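Local coordinates for ribonucleoside-diphosphate reductase (Pseudomonas aeruginosa, PDB 5IM3), which probably catalyses the thioredoxin-dependent reduction of ribonucleoside diphosphates to the deoxyribonucleotides needed for DNA synthesis, and binds dATP, at residues Ala452-Trp457 / Glu462-Leu467; Asp489-Arg494 / Lys545-Lys550; Val890-Ala895 / Lys901-Leu906. All coordinates share one frame; numbering follows the deposited sequence.

Followed from the N terminus, the three contacts come in series, with none nesting in or crossing another. Contact 1 closes a short turn of four residues and seats helix 461-465 on strand 450-455. Strand 482-487 then leads to helix 489-496, and contact 2 closes a loop of 50 residues by bringing helix 544-558 against it. Much later in the chain, contact 3 folds the segment after helix 885-897 back onto that helix. Helix 544-558 joins all three: Leu547 packs on Thr456 and Leu465 of contact 1, Lys550 forms a salt bridge with Glu466, and Trp548 packs on Tyr892 of contact 3. All lie in the barrel domain.

Contact 1 of 3, residues Ala452-Trp457 / Glu462-Leu467; sequences AYLETW and EEFLEL
Leu454 sits on Phe464 almost exactly over the middle of the ring. Its CB lies 3.8 Å from the ring centroid and only 4° off the normal, a CH-pi contact in which an aliphatic carbon meets the flat electron cloud. The two side chains run antiparallel past one another, which brings Leu454 CD2 back to Phe464 CB at 3.9 Å. Phe464 reaches the strand because its CG is turned anti to the backbone N (chi1 -173°), sending the ring outward from the helix. The rim of the ring is used too: Phe464 CZ meets Ala452 O at 3.3 Å near the ring plane, where the hydrogen on CZ is directed at the carbonyl oxygen. A small residue suits position 452, since its CB can lie beside Phe464 CE1 at 4.3 Å.

This buried core is wholly apolar in its side chains and has no hydrogen bond across it. Tyr453, on the strand's other side, is also buried, its OH hydrogen-bonded to Asn585 O. The helix looks different toward solvent. There Glu462, Glu463 and Glu466 are partly exposed, and Glu462 and Glu466 form salt bridges with Lys540 and Lys550. Leu454 thus faces a helix that follows its own strand and precedes the parallel strand 482-487, the beta-alpha-beta unit from which the alpha-beta barrel of ribonucleotide reductase is built.

Contact 2 of 3, residues Asp489-Arg494 / Lys545-Lys550; sequences DLFMKR and KDLWRK
The short helical segments around Met492 and Trp548 approach to 10.1 Å between axes and run at 108° to one another, so they meet at a local crossing rather than along their lengths. At that crossing a Met-aromatic contact and the packing of a phenylalanine ring join two helices of the reductase barrel domain.

Met492 starts out to the side of the other helix, but bends at chi2 and chi3, both close to -59°, and so curls its thioether onto the indole. Its CE methyl lies over one face of the six-membered ring, displaced from the ring centre and 4.0 Å from the centroid. The sulfur comes in obliquely, with SD 3.7 Å from Trp548 CZ3. A flexible, polarisable methionine can mould itself to a broad indole in this way.

Phe491, whose CB is directed toward the neighbouring helix, brings the edge of its ring to the backbone, with CZ 3.8 Å from Trp548 N in the ring plane, and the two flanks of the ring touch different side chains. Phe491 CE1 packs on Leu547 CD2 at 3.9 Å, the side chains nearly perpendicular; Phe491 CE2 meets Trp548 CE3 at 3.8 Å. Beyond the pair, Phe491 makes an edge-to-face contact with Trp501. The buried indole also needs a polar partner, and finds it outside the two helices: Trp548 NE1 is hydrogen-bonded to Asp889 OD1.

Contact 3 of 3, residues Val890-Ala895 / Lys901-Leu906; sequences VTYRMA and KTTYYL
Tyr892 OH is linked by one water to the backbone of segment 901-906: the hydroxyl lies 2.8 Å from the water oxygen, and the water donates a hydrogen bond of 3.0 Å to Tyr904 O. The water sits at the edge of the tyrosine ring, in its plane. It spans the distance between a helix side chain and an irregular, extended segment, so that a buried hydroxyl and a buried carbonyl both gain a partner.

The same hydroxyl is packed by carbon. Leu906 lays its CB and CD1 beside Tyr892 OH, with CD1 at 3.4 Å and near the ring plane, so the branched side chain flanks the end of the phenol without covering its face. Tyrosine suits the place because its ring spans an apolar interface while its hydroxyl reaches the water.

Nearer the helix, Thr903 meets the side of the ring, its CB in the ring plane and its OG1 3.7 Å from Tyr892 CE1. With chi1 at 70°, OG1 lies between its own backbone N and carbonyl carbon, and CG2 is left to meet Ala895 CB at 4.1 Å. OG1 satisfies its polarity by a hydrogen bond to Leu563 O, while the methyl packs against both the alanine and the tyrosine ring. A small alanine lets the segment come this near.

Tyr892 also touches Trp548, Leu552 and Leu555 of helix 544-558, and Leu878 of strand 878-881. Leu906, at the start of strand 906-909, packs on Leu555 and on Ile880. Helix 885-897 is thus held against helix 544-558 and strand 878-881 while the segment after it turns back along strand 562-565, through backbone bonds of Lys901 with Phe565 and Thr903 with Leu563.

Contact 1 of 3, residues Ala452-Trp457 / Glu462-Leu467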
loop_
_atom_site.group_PDB
_atom_site.type_symbol
_atom_site.label_atom_id
_atom_site.label_comp_id
_atom_site.label_asym_id
_atom_site.label_seq_id
_atom_site.Cartn_x
_atom_site.Cartn_y
_atom_site.Cartn_z
ATOM N N ALA A 452 17.736 -29.236 8.618
ATOM C CA ALA A 452 19.119 -28.800 8.758
ATOM C C ALA A 452 19.233 -27.727 9.835
ATOM O O ALA A 452 18.415 -26.804 9.900
ATOM C CB ALA A 452 19.653 -28.267 7.427
ATOM N N TYR A 453 20.251 -27.860 10.683
ATOM C CA TYR A 453 20.514 -26.927 11.770
ATOM C C TYR A 453 21.796 -26.150 11.497
ATOM O O TYR A 453 22.775 -26.709 10.993
ATOM C CB TYR A 453 20.643 -27.663 13.105
ATOM C CG TYR A 453 19.338 -28.126 13.705
ATOM C CD1 TYR A 453 18.692 -29.258 13.225
ATOM C CD2 TYR A 453 18.775 -27.457 14.781
ATOM C CE1 TYR A 453 17.507 -29.695 13.783
ATOM C CE2 TYR A 453 17.587 -27.886 15.345
ATOM C CZ TYR A 453 16.959 -29.006 14.840
ATOM O OH TYR A 453 15.780 -29.442 15.392
ATOM N N LEU A 454 21.792 -24.864 11.843
ATOM C CA LEU A 454 22.978 -24.028 11.701
ATOM C C LEU A 454 23.081 -23.081 12.888
ATOM O O LEU A 454 22.084 -22.485 13.302
ATOM C CB LEU A 454 22.947 -23.228 10.397
ATOM C CG LEU A 454 24.308 -22.709 9.941
ATOM C CD1 LEU A 454 25.168 -23.856 9.429
ATOM C CD2 LEU A 454 24.146 -21.634 8.879
ATOM N N GLU A 455 24.289 -22.946 13.428
ATOM C CA GLU A 455 24.517 -22.091 14.582
ATOM C C GLU A 455 24.585 -20.625 14.149
ATOM O O GLU A 455 24.964 -20.308 13.018
ATOM C CB GLU A 455 25.801 -22.511 15.300
ATOM C CG GLU A 455 25.881 -22.087 16.758
ATOM C CD GLU A 455 26.878 -22.907 17.555
ATOM O OE1 GLU A 455 27.043 -24.112 17.254
ATOM O OE2 GLU A 455 27.495 -22.353 18.487
ATOM N N THR A 456 24.213 -19.729 15.073
ATOM C CA THR A 456 23.857 -18.358 14.707
ATOM C C THR A 456 25.055 -17.478 14.349
ATOM O O THR A 456 24.861 -16.425 13.729
ATOM C CB THR A 456 23.066 -17.706 15.846
ATOM O OG1 THR A 456 22.074 -18.623 16.324
ATOM C CG2 THR A 456 22.368 -16.447 15.359
ATOM N N TRP A 457 26.272 -17.867 14.720
ATOM C CA TRP A 457 27.465 -17.136 14.306
ATOM C C TRP A 457 28.027 -17.628 12.976
ATOM O O TRP A 457 28.995 -17.046 12.474
ATOM C CB TRP A 457 28.554 -17.224 15.384
ATOM C CG TRP A 457 28.859 -18.620 15.847
ATOM C CD1 TRP A 457 28.438 -19.207 17.006
ATOM C CD2 TRP A 457 29.652 -19.602 15.167
ATOM N NE1 TRP A 457 28.919 -20.488 17.090
ATOM C CE2 TRP A 457 29.664 -20.759 15.973
ATOM C CE3 TRP A 457 30.349 -19.618 13.956
ATOM C CZ2 TRP A 457 30.348 -21.916 15.609
ATOM C CZ3 TRP A 457 31.029 -20.772 13.595
ATOM C CH2 TRP A 457 31.024 -21.903 14.419
ATOM N N GLU A 462 22.920 -15.842 7.147
ATOM C CA GLU A 462 21.970 -14.949 6.487
ATOM C C GLU A 462 21.333 -15.619 5.274
ATOM O O GLU A 462 20.116 -15.536 5.077
ATOM C CB GLU A 462 22.662 -13.641 6.092
ATOM C CG GLU A 462 23.071 -12.789 7.285
ATOM C CD GLU A 462 23.936 -11.605 6.902
ATOM O OE1 GLU A 462 24.908 -11.796 6.138
ATOM O OE2 GLU A 462 23.644 -10.480 7.362
ATOM N N GLU A 463 22.138 -16.279 4.442
ATOM C CA GLU A 463 21.567 -17.075 3.360
ATOM C C GLU A 463 20.697 -18.202 3.912
ATOM O O GLU A 463 19.669 -18.541 3.316
ATOM C CB GLU A 463 22.687 -17.636 2.476
ATOM C CG GLU A 463 22.215 -18.323 1.198
ATOM C CD GLU A 463 23.364 -18.923 0.394
ATOM O OE1 GLU A 463 24.498 -18.985 0.922
ATOM O OE2 GLU A 463 23.133 -19.344 -0.762
ATOM N N PHE A 464 21.082 -18.772 5.058
ATOM C CA PHE A 464 20.335 -19.882 5.650
ATOM C C PHE A 464 18.909 -19.473 5.998
ATOM O O PHE A 464 17.964 -20.233 5.766
ATOM C CB PHE A 464 21.071 -20.376 6.899
ATOM C CG PHE A 464 20.505 -21.633 7.509
ATOM C CD1 PHE A 464 20.798 -22.876 6.972
ATOM C CD2 PHE A 464 19.723 -21.572 8.655
ATOM C CE1 PHE A 464 20.299 -24.035 7.547
ATOM C CE2 PHE A 464 19.220 -22.728 9.234
ATOM C CZ PHE A 464 19.511 -23.961 8.678
ATOM N N LEU A 465 18.734 -18.273 6.558
ATOM C CA LEU A 465 17.412 -17.837 6.991
ATOM C C LEU A 465 16.428 -17.728 5.836
ATOM O O LEU A 465 15.215 -17.757 6.072
ATOM C CB LEU A 465 17.502 -16.484 7.706
ATOM C CG LEU A 465 18.453 -16.384 8.898
ATOM C CD1 LEU A 465 18.400 -14.988 9.491
ATOM C CD2 LEU A 465 18.128 -17.412 9.956
ATOM N N GLU A 466 16.911 -17.606 4.601
ATOM C CA GLU A 466 16.048 -17.326 3.461
ATOM C C GLU A 466 15.795 -18.548 2.594
ATOM O O GLU A 466 15.157 -18.427 1.543
ATOM C CB GLU A 466 16.649 -16.211 2.604
ATOM C CG GLU A 466 16.938 -14.933 3.362
ATOM C CD GLU A 466 17.057 -13.734 2.441
ATOM O OE1 GLU A 466 17.010 -12.591 2.942
ATOM O OE2 GLU A 466 17.182 -13.935 1.214
ATOM N N LEU A 467 16.267 -19.723 3.013
ATOM C CA LEU A 467 16.178 -20.910 2.169
ATOM C C LEU A 467 14.746 -21.292 1.815
ATOM O O LEU A 467 14.543 -21.998 0.823
ATOM C CB LEU A 467 16.869 -22.088 2.860
ATOM C CG LEU A 467 18.400 -22.064 2.885
ATOM C CD1 LEU A 467 18.943 -23.172 3.777
ATOM C CD2 LEU A 467 18.959 -22.198 1.474
#

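Contact 2 of 3, residues Asp489-Arg494 / Lys545-Lys550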
loop_
_atom_site.group_PDB
_atom_site.type_symbol
_atom_site.label_atom_id
_atom_site.label_comp_id
_atom_site.label_asym_id
_atom_site.label_seq_id
_atom_site.Cartn_x
_atom_site.Cartn_y
_atom_site.Cartn_z
ATOM N N ASP A 489 23.140 -19.081 23.894
ATOM C CA ASP A 489 22.630 -18.113 24.862
ATOM C C ASP A 489 23.236 -16.735 24.635
ATOM O O ASP A 489 22.558 -15.715 24.805
ATOM C CB ASP A 489 22.926 -18.588 26.287
ATOM C CG ASP A 489 21.912 -19.596 26.794
ATOM O OD1 ASP A 489 21.076 -20.064 25.992
ATOM O OD2 ASP A 489 21.953 -19.923 27.998
ATOM N N LEU A 490 24.513 -16.686 24.249
ATOM C CA LEU A 490 25.198 -15.406 24.119
ATOM C C LEU A 490 24.521 -14.520 23.084
ATOM O O LEU A 490 24.448 -13.300 23.257
ATOM C CB LEU A 490 26.666 -15.632 23.755
ATOM C CG LEU A 490 27.559 -14.394 23.729
ATOM C CD1 LEU A 490 27.646 -13.760 25.104
ATOM C CD2 LEU A 490 28.942 -14.762 23.227
ATOM N N PHE A 491 24.017 -15.113 21.999
ATOM C CA PHE A 491 23.322 -14.316 20.994
ATOM C C PHE A 491 22.093 -13.646 21.592
ATOM O O PHE A 491 21.875 -12.443 21.407
ATOM C CB PHE A 491 22.930 -15.180 19.797
ATOM C CG PHE A 491 22.057 -14.463 18.803
ATOM C CD1 PHE A 491 22.597 -13.542 17.919
ATOM C CD2 PHE A 491 20.693 -14.698 18.762
ATOM C CE1 PHE A 491 21.794 -12.875 17.010
ATOM C CE2 PHE A 491 19.885 -14.031 17.854
ATOM C CZ PHE A 491 20.438 -13.121 16.976
ATOM N N MET A 492 21.273 -14.413 22.315
ATOM C CA MET A 492 20.108 -13.831 22.972
ATOM C C MET A 492 20.522 -12.766 23.980
ATOM O O MET A 492 19.847 -11.740 24.121
ATOM C CB MET A 492 19.290 -14.924 23.657
ATOM C CG MET A 492 18.774 -16.008 22.719
ATOM S SD MET A 492 17.708 -15.388 21.406
ATOM C CE MET A 492 16.395 -14.616 22.357
ATOM N N LYS A 493 21.626 -12.994 24.697
ATOM C CA LYS A 493 22.146 -11.966 25.594
ATOM C C LYS A 493 22.434 -10.675 24.839
ATOM O O LYS A 493 22.131 -9.580 25.326
ATOM C CB LYS A 493 23.410 -12.463 26.295
ATOM C CG LYS A 493 23.179 -13.530 27.354
ATOM C CD LYS A 493 24.485 -13.874 28.060
ATOM C CE LYS A 493 24.287 -14.890 29.175
ATOM N NZ LYS A 493 25.567 -15.203 29.873
ATOM N N ARG A 494 23.023 -10.784 23.645
ATOM C CA ARG A 494 23.324 -9.594 22.857
ATOM C C ARG A 494 22.052 -8.935 22.333
ATOM O O ARG A 494 22.015 -7.712 22.163
ATOM C CB ARG A 494 24.258 -9.957 21.700
ATOM C CG ARG A 494 25.617 -10.494 22.139
ATOM C CD ARG A 494 26.523 -9.391 22.674
ATOM N NE ARG A 494 27.791 -9.916 23.184
ATOM C CZ ARG A 494 28.854 -10.185 22.431
ATOM N NH1 ARG A 494 28.818 -9.988 21.119
ATOM N NH2 ARG A 494 29.958 -10.659 22.992
ATOM N N LYS A 545 20.221 -7.385 17.307
ATOM C CA LYS A 545 18.801 -7.102 17.117
ATOM C C LYS A 545 18.406 -7.208 15.649
ATOM O O LYS A 545 17.295 -7.647 15.328
ATOM C CB LYS A 545 18.469 -5.711 17.656
ATOM C CG LYS A 545 17.861 -5.700 19.051
ATOM C CD LYS A 545 17.764 -4.279 19.596
ATOM C CE LYS A 545 16.855 -4.198 20.814
ATOM N NZ LYS A 545 15.413 -4.229 20.438
ATOM N N ASP A 546 19.302 -6.810 14.742
ATOM C CA ASP A 546 18.981 -6.848 13.318
ATOM C C ASP A 546 18.887 -8.281 12.811
ATOM O O ASP A 546 17.994 -8.610 12.023
ATOM C CB ASP A 546 20.027 -6.066 12.521
ATOM C CG ASP A 546 19.993 -4.577 12.815
ATOM O OD1 ASP A 546 18.990 -4.098 13.384
ATOM O OD2 ASP A 546 20.973 -3.885 12.464
ATOM N N LEU A 547 19.801 -9.147 13.244
ATOM C CA LEU A 547 19.729 -10.546 12.839
ATOM C C LEU A 547 18.540 -11.235 13.497
ATOM O O LEU A 547 17.849 -12.041 12.863
ATOM C CB LEU A 547 21.038 -11.258 13.186
ATOM C CG LEU A 547 21.179 -12.705 12.713
ATOM C CD1 LEU A 547 21.079 -12.792 11.196
ATOM C CD2 LEU A 547 22.496 -13.298 13.200
ATOM N N TRP A 548 18.288 -10.921 14.768
ATOM C CA TRP A 548 17.116 -11.444 15.459
ATOM C C TRP A 548 15.835 -11.076 14.716
ATOM O O TRP A 548 14.966 -11.928 14.491
ATOM C CB TRP A 548 17.105 -10.903 16.889
ATOM C CG TRP A 548 15.908 -11.251 17.721
ATOM C CD1 TRP A 548 14.978 -10.384 18.217
ATOM C CD2 TRP A 548 15.525 -12.553 18.180
ATOM N NE1 TRP A 548 14.037 -11.065 18.950
ATOM C CE2 TRP A 548 14.350 -12.399 18.942
ATOM C CE3 TRP A 548 16.059 -13.835 18.017
ATOM C CZ2 TRP A 548 13.698 -13.477 19.539
ATOM C CZ3 TRP A 548 15.406 -14.905 18.611
ATOM C CH2 TRP A 548 14.241 -14.717 19.361
ATOM N N ARG A 549 15.712 -9.809 14.305
ATOM C CA ARG A 549 14.537 -9.377 13.552
ATOM C C ARG A 549 14.403 -10.152 12.246
ATOM O O ARG A 549 13.296 -10.549 11.863
ATOM C CB ARG A 549 14.619 -7.872 13.278
ATOM C CG ARG A 549 13.525 -7.336 12.363
ATOM C CD ARG A 549 13.643 -5.827 12.151
ATOM N NE ARG A 549 13.291 -5.066 13.348
ATOM C CZ ARG A 549 13.079 -3.751 13.367
ATOM N NH1 ARG A 549 13.178 -3.038 12.251
ATOM N NH2 ARG A 549 12.760 -3.143 14.505
ATOM N N LYS A 550 15.518 -10.372 11.546
ATOM C CA LYS A 550 15.477 -11.149 10.312
ATOM C C LYS A 550 15.036 -12.582 10.586
ATOM O O LYS A 550 14.266 -13.164 9.812
ATOM C CB LYS A 550 16.849 -11.124 9.639
ATOM C CG LYS A 550 16.920 -11.860 8.309
ATOM C CD LYS A 550 16.092 -11.160 7.244
ATOM C CE LYS A 550 16.327 -11.768 5.874
ATOM N NZ LYS A 550 15.495 -11.113 4.828
#

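Contact 3 of 3, residues Val890-Ala895 / Lys901-Leu906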
loop_
_atom_site.group_PDB
_atom_site.type_symbol
_atom_site.label_atom_id
_atom_site.label_comp_id
_atom_site.label_asym_id
_atom_site.label_seq_id
_atom_site.Cartn_x
_atom_site.Cartn_y
_atom_site.Cartn_z
ATOM N N VAL A 890 8.496 -10.456 21.732
ATOM C CA VAL A 890 8.173 -10.714 23.134
ATOM C C VAL A 890 7.927 -12.195 23.372
ATOM O O VAL A 890 8.265 -12.725 24.437
ATOM C CB VAL A 890 6.961 -9.861 23.571
ATOM C CG1 VAL A 890 5.745 -10.164 22.712
ATOM C CG2 VAL A 890 6.633 -10.087 25.043
ATOM N N THR A 891 7.347 -12.893 22.394
ATOM C CA THR A 891 7.045 -14.309 22.577
ATOM C C THR A 891 8.319 -15.141 22.663
ATOM O O THR A 891 8.508 -15.908 23.615
ATOM C CB THR A 891 6.161 -14.810 21.435
ATOM O OG1 THR A 891 4.884 -14.167 21.503
ATOM C CG2 THR A 891 5.969 -16.326 21.515
ATOM N N TYR A 892 9.202 -15.020 21.670
ATOM C CA TYR A 892 10.377 -15.881 21.632
ATOM C C TYR A 892 11.489 -15.405 22.558
ATOM O O TYR A 892 12.379 -16.197 22.889
ATOM C CB TYR A 892 10.867 -16.016 20.191
ATOM C CG TYR A 892 9.902 -16.829 19.358
ATOM C CD1 TYR A 892 9.894 -18.217 19.433
ATOM C CD2 TYR A 892 8.972 -16.214 18.532
ATOM C CE1 TYR A 892 9.003 -18.970 18.691
ATOM C CE2 TYR A 892 8.073 -16.957 17.785
ATOM C CZ TYR A 892 8.090 -18.333 17.870
ATOM O OH TYR A 892 7.197 -19.078 17.127
ATOM N N ARG A 893 11.455 -14.145 22.995
ATOM C CA ARG A 893 12.246 -13.756 24.158
ATOM C C ARG A 893 11.760 -14.486 25.403
ATOM O O ARG A 893 12.566 -14.995 26.191
ATOM C CB ARG A 893 12.167 -12.245 24.383
ATOM C CG ARG A 893 12.971 -11.402 23.412
ATOM C CD ARG A 893 13.159 -9.992 23.952
ATOM N NE ARG A 893 13.674 -9.074 22.939
ATOM C CZ ARG A 893 14.373 -7.975 23.205
ATOM N NH1 ARG A 893 14.660 -7.648 24.460
ATOM N NH2 ARG A 893 14.800 -7.204 22.212
ATOM N N MET A 894 10.440 -14.539 25.598
ATOM C CA MET A 894 9.876 -15.218 26.759
ATOM C C MET A 894 10.217 -16.703 26.747
ATOM O O MET A 894 10.562 -17.276 27.787
ATOM C CB MET A 894 8.361 -15.012 26.791
ATOM C CG MET A 894 7.639 -15.738 27.919
ATOM S SD MET A 894 5.843 -15.617 27.777
ATOM C CE MET A 894 5.335 -16.512 29.242
ATOM N N ALA A 895 10.115 -17.343 25.580
ATOM C CA ALA A 895 10.448 -18.761 25.480
ATOM C C ALA A 895 11.872 -19.025 25.951
ATOM O O ALA A 895 12.124 -19.984 26.692
ATOM C CB ALA A 895 10.267 -19.241 24.041
ATOM N N LYS A 901 14.000 -25.342 25.784
ATOM C CA LYS A 901 15.073 -25.848 24.940
ATOM C C LYS A 901 14.777 -25.682 23.458
ATOM O O LYS A 901 15.703 -25.445 22.675
ATOM C CB LYS A 901 15.326 -27.330 25.242
ATOM C CG LYS A 901 15.757 -27.610 26.671
ATOM C CD LYS A 901 16.126 -29.070 26.854
ATOM C CE LYS A 901 16.553 -29.365 28.281
ATOM N NZ LYS A 901 16.902 -30.797 28.451
ATOM N N THR A 902 13.514 -25.795 23.054
ATOM C CA THR A 902 13.164 -25.776 21.642
ATOM C C THR A 902 11.823 -25.086 21.443
ATOM O O THR A 902 10.985 -25.028 22.347
ATOM C CB THR A 902 13.086 -27.196 21.064
ATOM O OG1 THR A 902 12.215 -27.992 21.878
ATOM C CG2 THR A 902 14.465 -27.840 21.009
ATOM N N THR A 903 11.637 -24.561 20.236
ATOM C CA THR A 903 10.321 -24.209 19.732
ATOM C C THR A 903 10.168 -24.853 18.365
ATOM O O THR A 903 11.150 -25.237 17.725
ATOM C CB THR A 903 10.094 -22.684 19.633
ATOM O OG1 THR A 903 10.892 -22.134 18.576
ATOM C CG2 THR A 903 10.434 -21.993 20.947
ATOM N N TYR A 904 8.921 -24.971 17.926
ATOM C CA TYR A 904 8.597 -25.733 16.730
ATOM C C TYR A 904 7.929 -24.811 15.714
ATOM O O TYR A 904 8.396 -23.687 15.502
ATOM C CB TYR A 904 7.708 -26.925 17.119
ATOM C CG TYR A 904 7.631 -28.069 16.123
ATOM C CD1 TYR A 904 8.528 -28.179 15.069
ATOM C CD2 TYR A 904 6.642 -29.038 16.243
ATOM C CE1 TYR A 904 8.443 -29.223 14.167
ATOM C CE2 TYR A 904 6.548 -30.080 15.345
ATOM C CZ TYR A 904 7.448 -30.171 14.312
ATOM O OH TYR A 904 7.352 -31.215 13.421
ATOM N N TYR A 905 6.841 -25.257 15.089
ATOM C CA TYR A 905 6.158 -24.431 14.104
ATOM C C TYR A 905 5.625 -23.152 14.732
ATOM O O TYR A 905 5.215 -23.123 15.895
ATOM C CB TYR A 905 4.989 -25.187 13.477
ATOM C CG TYR A 905 5.374 -26.251 12.484
ATOM C CD1 TYR A 905 5.755 -25.914 11.194
ATOM C CD2 TYR A 905 5.328 -27.595 12.826
ATOM C CE1 TYR A 905 6.097 -26.885 10.276
ATOM C CE2 TYR A 905 5.667 -28.573 11.916
ATOM C CZ TYR A 905 6.048 -28.215 10.644
ATOM O OH TYR A 905 6.386 -29.195 9.737
ATOM N N LEU A 906 5.621 -22.087 13.938
ATOM C CA LEU A 906 4.879 -20.876 14.252
ATOM C C LEU A 906 3.620 -20.859 13.396
ATOM O O LEU A 906 3.698 -20.949 12.164
ATOM C CB LEU A 906 5.720 -19.623 14.000
ATOM C CG LEU A 906 4.957 -18.296 14.080
ATOM C CD1 LEU A 906 4.450 -18.039 15.491
ATOM C CD2 LEU A 906 5.833 -17.157 13.608
HETATM O O HOH W 1 7.470 -21.834 17.644
#